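Local coordinates for aminoglycoside N(3)-acetyltransferase, AAC(3)-IVa (Escherichia coli, PDB 6MN4), which catalyses transfer of an acetyl group from acetyl-CoA to the 3-amino group of 2-deoxystreptamine antibiotics and so probably confers resistance to drugs such as apramycin and gentamicin, at residues V26-S31 with V61-S66. The protein carries 1 engineered substitution. Sequence-based numbering, arbitrary orientation.
Sequences VLLVHS and VMPSWS. With AM2 (apramycin), chain G.
L27 and V29 bracket V61, where two backbone hydrogen bonds join the parallel strands: V61 N donates to L27 O over 2.9 Å, and V29 N donates to V61 O over 2.9 Å. Strands 26-31 and 59-63 are neighbours in the central mixed sheet of this antibiotic N-acetyltransferase. The axes of the two short strand segments lie at 32° to each other, and the pairing ends where P63 has no N-H to give. V61 O also receives a CA-H...O contact from L28.

Side chains pack on both faces of the sheet. On one face, L28 has CG anti to its backbone N (chi1 163°), and its CD1 reaches across the strand gap. That methyl lies 3.9 Å from V61 CG1 and is equally close to P63 CD. V26 CG1 meets V61 CG2 further back, and F106 of strand 106-109 touches both L28 and V61. On the other face, V29 CG2 meets M62 CG at 3.5 Å. M62 SD lies 4.0 Å from V29 CG2, and the bend at chi3 (57°) keeps CE near the same methyl. L143 of strand 141-145 also touches V29.

Beyond P63 the chain leaves the sheet and carries W65 to the apramycin pocket. The drug's CC4 lies over one face of the indole, offset toward the rim, and its amine NC4 comes 3.2 Å from W65 CZ2. The C-terminal end of this inner strand thus runs on to a residue of the substrate site. H30, on the L28 face, places its imidazole beside the proline ring. P63 CD sits over one face of that imidazole, and P63 CG is 3.7 Å from H30 ND1.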
ATOM      1  N   VAL A  26       9.609  -9.791   3.290  1.00 49.19           N
ATOM      2  CA  VAL A  26       9.223  -8.445   2.892  1.00 48.37           C
ATOM      3  C   VAL A  26       7.790  -8.223   3.343  1.00 47.87           C
ATOM      4  O   VAL A  26       6.912  -9.055   3.079  1.00 50.55           O
ATOM      5  CB  VAL A  26       9.360  -8.251   1.374  1.00 58.30           C
ATOM      6  CG1 VAL A  26       8.672  -6.969   0.942  1.00 60.78           C
ATOM      7  CG2 VAL A  26      10.826  -8.243   0.973  1.00 62.40           C
ATOM      8  N   LEU A  27       7.549  -7.115   4.037  1.00 47.60           N
ATOM      9  CA  LEU A  27       6.235  -6.830   4.604  1.00 42.86           C
ATOM     10  C   LEU A  27       5.842  -5.404   4.250  1.00 42.67           C
ATOM     11  O   LEU A  27       6.422  -4.446   4.775  1.00 45.87           O
ATOM     12  CB  LEU A  27       6.235  -7.041   6.114  1.00 43.20           C
ATOM     13  CG  LEU A  27       4.886  -6.849   6.796  1.00 44.62           C
ATOM     14  CD1 LEU A  27       3.993  -8.051   6.541  1.00 52.22           C
ATOM     15  CD2 LEU A  27       5.100  -6.643   8.278  1.00 40.52           C
ATOM     16  N   LEU A  28       4.869  -5.272   3.354  1.00 46.01           N
ATOM     17  CA  LEU A  28       4.308  -3.981   2.982  1.00 49.23           C
ATOM     18  C   LEU A  28       3.056  -3.744   3.813  1.00 53.93           C
ATOM     19  O   LEU A  28       2.111  -4.538   3.754  1.00 56.08           O
ATOM     20  CB  LEU A  28       3.983  -3.948   1.488  1.00 45.25           C
ATOM     21  CG  LEU A  28       3.045  -2.833   1.028  1.00 42.90           C
ATOM     22  CD1 LEU A  28       3.693  -1.455   1.208  1.00 42.86           C
ATOM     23  CD2 LEU A  28       2.608  -3.062  -0.410  1.00 39.02           C
ATOM     24  N   VAL A  29       3.044  -2.664   4.592  1.00 44.30           N
ATOM     25  CA  VAL A  29       1.959  -2.412   5.532  1.00 40.80           C
ATOM     26  C   VAL A  29       1.250  -1.113   5.171  1.00 35.48           C
ATOM     27  O   VAL A  29       1.882  -0.122   4.792  1.00 35.56           O
ATOM     28  CB  VAL A  29       2.452  -2.390   6.997  1.00 34.99           C
ATOM     29  CG1 VAL A  29       3.419  -3.531   7.249  1.00 36.17           C
ATOM     30  CG2 VAL A  29       3.089  -1.073   7.355  1.00 51.60           C
ATOM     31  N   HIS A  30      -0.077  -1.146   5.248  1.00 35.66           N
ATOM     32  CA  HIS A  30      -0.917   0.039   5.182  1.00 40.36           C
ATOM     33  C   HIS A  30      -1.628   0.166   6.518  1.00 43.97           C
ATOM     34  O   HIS A  30      -2.274  -0.787   6.967  1.00 40.19           O
ATOM     35  CB  HIS A  30      -1.938  -0.058   4.046  1.00 42.23           C
ATOM     36  CG  HIS A  30      -1.339  -0.417   2.724  1.00 43.64           C
ATOM     37  ND1 HIS A  30      -1.206   0.493   1.697  1.00 42.36           N
ATOM     38  CD2 HIS A  30      -0.836  -1.586   2.260  1.00 37.82           C
ATOM     39  CE1 HIS A  30      -0.647  -0.102   0.657  1.00 39.17           C
ATOM     40  NE2 HIS A  30      -0.406  -1.360   0.976  1.00 38.41           N
ATOM     41  N   SER A  31      -1.506   1.328   7.158  1.00 43.47           N
ATOM     42  CA  SER A  31      -1.954   1.477   8.534  1.00 44.48           C
ATOM     43  C   SER A  31      -2.864   2.685   8.698  1.00 42.36           C
ATOM     44  O   SER A  31      -2.700   3.707   8.021  1.00 40.01           O
ATOM     45  CB  SER A  31      -0.763   1.595   9.491  1.00 35.14           C
ATOM     46  OG  SER A  31       0.108   2.634   9.091  1.00 48.41           O
ATOM     47  N   VAL A  61       8.205  -2.257   4.194  1.00 48.51           N
ATOM     48  CA  VAL A  61       7.817  -1.353   3.120  1.00 49.06           C
ATOM     49  C   VAL A  61       6.484  -0.716   3.480  1.00 45.05           C
ATOM     50  O   VAL A  61       5.590  -1.382   4.012  1.00 49.14           O
ATOM     51  CB  VAL A  61       7.725  -2.077   1.761  1.00 38.99           C
ATOM     52  CG1 VAL A  61       7.577  -1.073   0.628  1.00 39.51           C
ATOM     53  CG2 VAL A  61       8.942  -2.944   1.554  1.00 40.13           C
ATOM     54  N   MET A  62       6.361   0.577   3.205  1.00 37.26           N
ATOM     55  CA  MET A  62       5.151   1.338   3.462  1.00 36.75           C
ATOM     56  C   MET A  62       4.967   2.349   2.341  1.00 41.10           C
ATOM     57  O   MET A  62       5.952   2.825   1.764  1.00 40.35           O
ATOM     58  CB  MET A  62       5.200   2.076   4.812  1.00 51.05           C
ATOM     59  CG  MET A  62       5.412   1.176   6.022  1.00 56.34           C
ATOM     60  SD  MET A  62       5.603   2.063   7.583  1.00 54.78           S
ATOM     61  CE  MET A  62       4.077   2.976   7.605  1.00 60.29           C
ATOM     62  N   PRO A  63       3.722   2.680   2.000  1.00 37.42           N
ATOM     63  CA  PRO A  63       3.490   3.752   1.029  1.00 38.26           C
ATOM     64  C   PRO A  63       4.049   5.071   1.540  1.00 45.28           C
ATOM     65  O   PRO A  63       4.163   5.299   2.747  1.00 43.40           O
ATOM     66  CB  PRO A  63       1.962   3.797   0.901  1.00 40.23           C
ATOM     67  CG  PRO A  63       1.443   3.087   2.125  1.00 39.16           C
ATOM     68  CD  PRO A  63       2.468   2.049   2.448  1.00 38.27           C
ATOM     69  N   SER A  64       4.410   5.946   0.604  1.00 39.76           N
ATOM     70  CA  SER A  64       5.110   7.163   0.984  1.00 40.84           C
ATOM     71  C   SER A  64       4.938   8.251  -0.068  1.00 42.12           C
ATOM     72  O   SER A  64       5.803   9.121  -0.215  1.00 43.11           O
ATOM     73  CB  SER A  64       6.595   6.857   1.213  1.00 40.85           C
ATOM     74  OG  SER A  64       7.260   7.938   1.842  1.00 51.41           O
ATOM     75  N   TRP A  65       3.830   8.222  -0.798  1.00 45.27           N
ATOM     76  CA  TRP A  65       3.638   9.201  -1.854  1.00 43.67           C
ATOM     77  C   TRP A  65       3.053  10.494  -1.295  1.00 46.82           C
ATOM     78  O   TRP A  65       2.514  10.540  -0.185  1.00 51.77           O
ATOM     79  CB  TRP A  65       2.738   8.645  -2.959  1.00 49.08           C
ATOM     80  CG  TRP A  65       1.395   8.161  -2.499  1.00 52.73           C
ATOM     81  CD1 TRP A  65       0.315   8.926  -2.163  1.00 53.32           C
ATOM     82  CD2 TRP A  65       0.981   6.797  -2.348  1.00 52.87           C
ATOM     83  NE1 TRP A  65      -0.742   8.123  -1.803  1.00 53.17           N
ATOM     84  CE2 TRP A  65      -0.358   6.813  -1.910  1.00 50.03           C
ATOM     85  CE3 TRP A  65       1.616   5.565  -2.537  1.00 52.71           C
ATOM     86  CZ2 TRP A  65      -1.073   5.645  -1.655  1.00 48.01           C
ATOM     87  CZ3 TRP A  65       0.900   4.403  -2.288  1.00 48.25           C
ATOM     88  CH2 TRP A  65      -0.427   4.452  -1.848  1.00 46.07           C
ATOM     89  N   SER A  66       3.168  11.556  -2.092  1.00 53.07           N
ATOM     90  CA  SER A  66       2.762  12.894  -1.684  1.00 56.35           C
ATOM     91  C   SER A  66       1.303  13.194  -1.991  1.00 61.30           C
ATOM     92  O   SER A  66       0.688  14.014  -1.297  1.00 69.71           O
ATOM     93  CB  SER A  66       3.638  13.939  -2.376  1.00 61.93           C
ATOM     94  OG  SER A  66       3.270  14.072  -3.740  1.00 71.22           O
TER
HETATM   95  CA1 AM2 G 301      -7.122   9.083  -5.347  0.96105.37           C
HETATM   96  CA2 AM2 G 301      -8.477   9.160  -6.058  0.96101.47           C
HETATM   97  CA3 AM2 G 301      -8.437  10.058  -7.300  0.96101.27           C
HETATM   98  CA4 AM2 G 301      -7.786  11.379  -7.039  0.96103.28           C
HETATM   99  CA5 AM2 G 301      -6.403  11.201  -6.355  0.96103.51           C
HETATM  100  CA6 AM2 G 301      -5.719  12.496  -6.185  0.96 98.48           C
HETATM  101  CA7 AM2 G 301      -5.478  13.092  -7.584  0.96100.62           C
HETATM  102  CA8 AM2 G 301      -6.823  13.407  -8.282  0.96101.33           C
HETATM  103  CA9 AM2 G 301      -5.207  15.448  -7.018  0.96101.98           C
HETATM  104  OA4 AM2 G 301      -6.552  10.470  -5.063  0.96107.45           O
HETATM  105  OA5 AM2 G 301      -7.741  12.215  -8.307  0.96101.22           O
HETATM  106  NA2 AM2 G 301      -8.867   7.811  -6.470  0.96 99.46           N
HETATM  107  NA7 AM2 G 301      -4.578  14.239  -7.533  0.96101.99           N
HETATM  108  OA6 AM2 G 301      -6.596  13.328  -5.404  0.96 94.06           O
HETATM  109  OA8 AM2 G 301      -6.603  13.704  -9.582  0.96106.16           O
HETATM  110  OA1 AM2 G 301      -6.248   8.458  -6.170  0.96103.23           O
HETATM  111  CB1 AM2 G 301      -7.132  14.902  -9.970  0.96112.44           C
HETATM  112  CB2 AM2 G 301      -8.589  15.132  -9.509  0.96117.17           C
HETATM  113  CB3 AM2 G 301      -9.161  16.374 -10.075  0.96117.72           C
HETATM  114  CB4 AM2 G 301      -8.198  17.163 -10.903  0.96117.84           C
HETATM  115  CB5 AM2 G 301      -7.465  16.296 -11.959  0.96117.42           C
HETATM  116  CB6 AM2 G 301      -6.229  16.986 -12.385  0.96118.98           C
HETATM  117  OB1 AM2 G 301      -7.061  14.984 -11.458  0.96113.82           O
HETATM  118  NB4 AM2 G 301      -8.933  18.250 -11.598  0.96117.68           N
HETATM  119  OB2 AM2 G 301      -9.413  14.030  -9.935  0.96118.74           O
HETATM  120  OB3 AM2 G 301      -9.640  17.218  -8.973  0.96116.22           O
HETATM  121  OB6 AM2 G 301      -5.173  16.084 -12.253  0.96119.19           O
HETATM  122  CC1 AM2 G 301      -5.528   7.344  -5.581  0.96 98.56           C
HETATM  123  CC2 AM2 G 301      -4.312   7.176  -6.481  0.96 93.51           C
HETATM  124  CC3 AM2 G 301      -3.531   5.917  -6.076  0.96 97.15           C
HETATM  125  CC4 AM2 G 301      -2.951   6.058  -4.682  0.96 98.05           C
HETATM  126  CC5 AM2 G 301      -3.799   6.855  -3.669  0.96 98.53           C
HETATM  127  CC6 AM2 G 301      -5.112   7.554  -4.121  0.96 99.53           C
HETATM  128  NC4 AM2 G 301      -2.740   4.701  -4.159  0.96 99.83           N
HETATM  129  NC6 AM2 G 301      -6.157   7.045  -3.223  0.96101.63           N
HETATM  130  OC2 AM2 G 301      -4.746   7.070  -7.815  0.96 87.46           O
HETATM  131  OC3 AM2 G 301      -2.471   5.727  -6.981  0.96100.04           O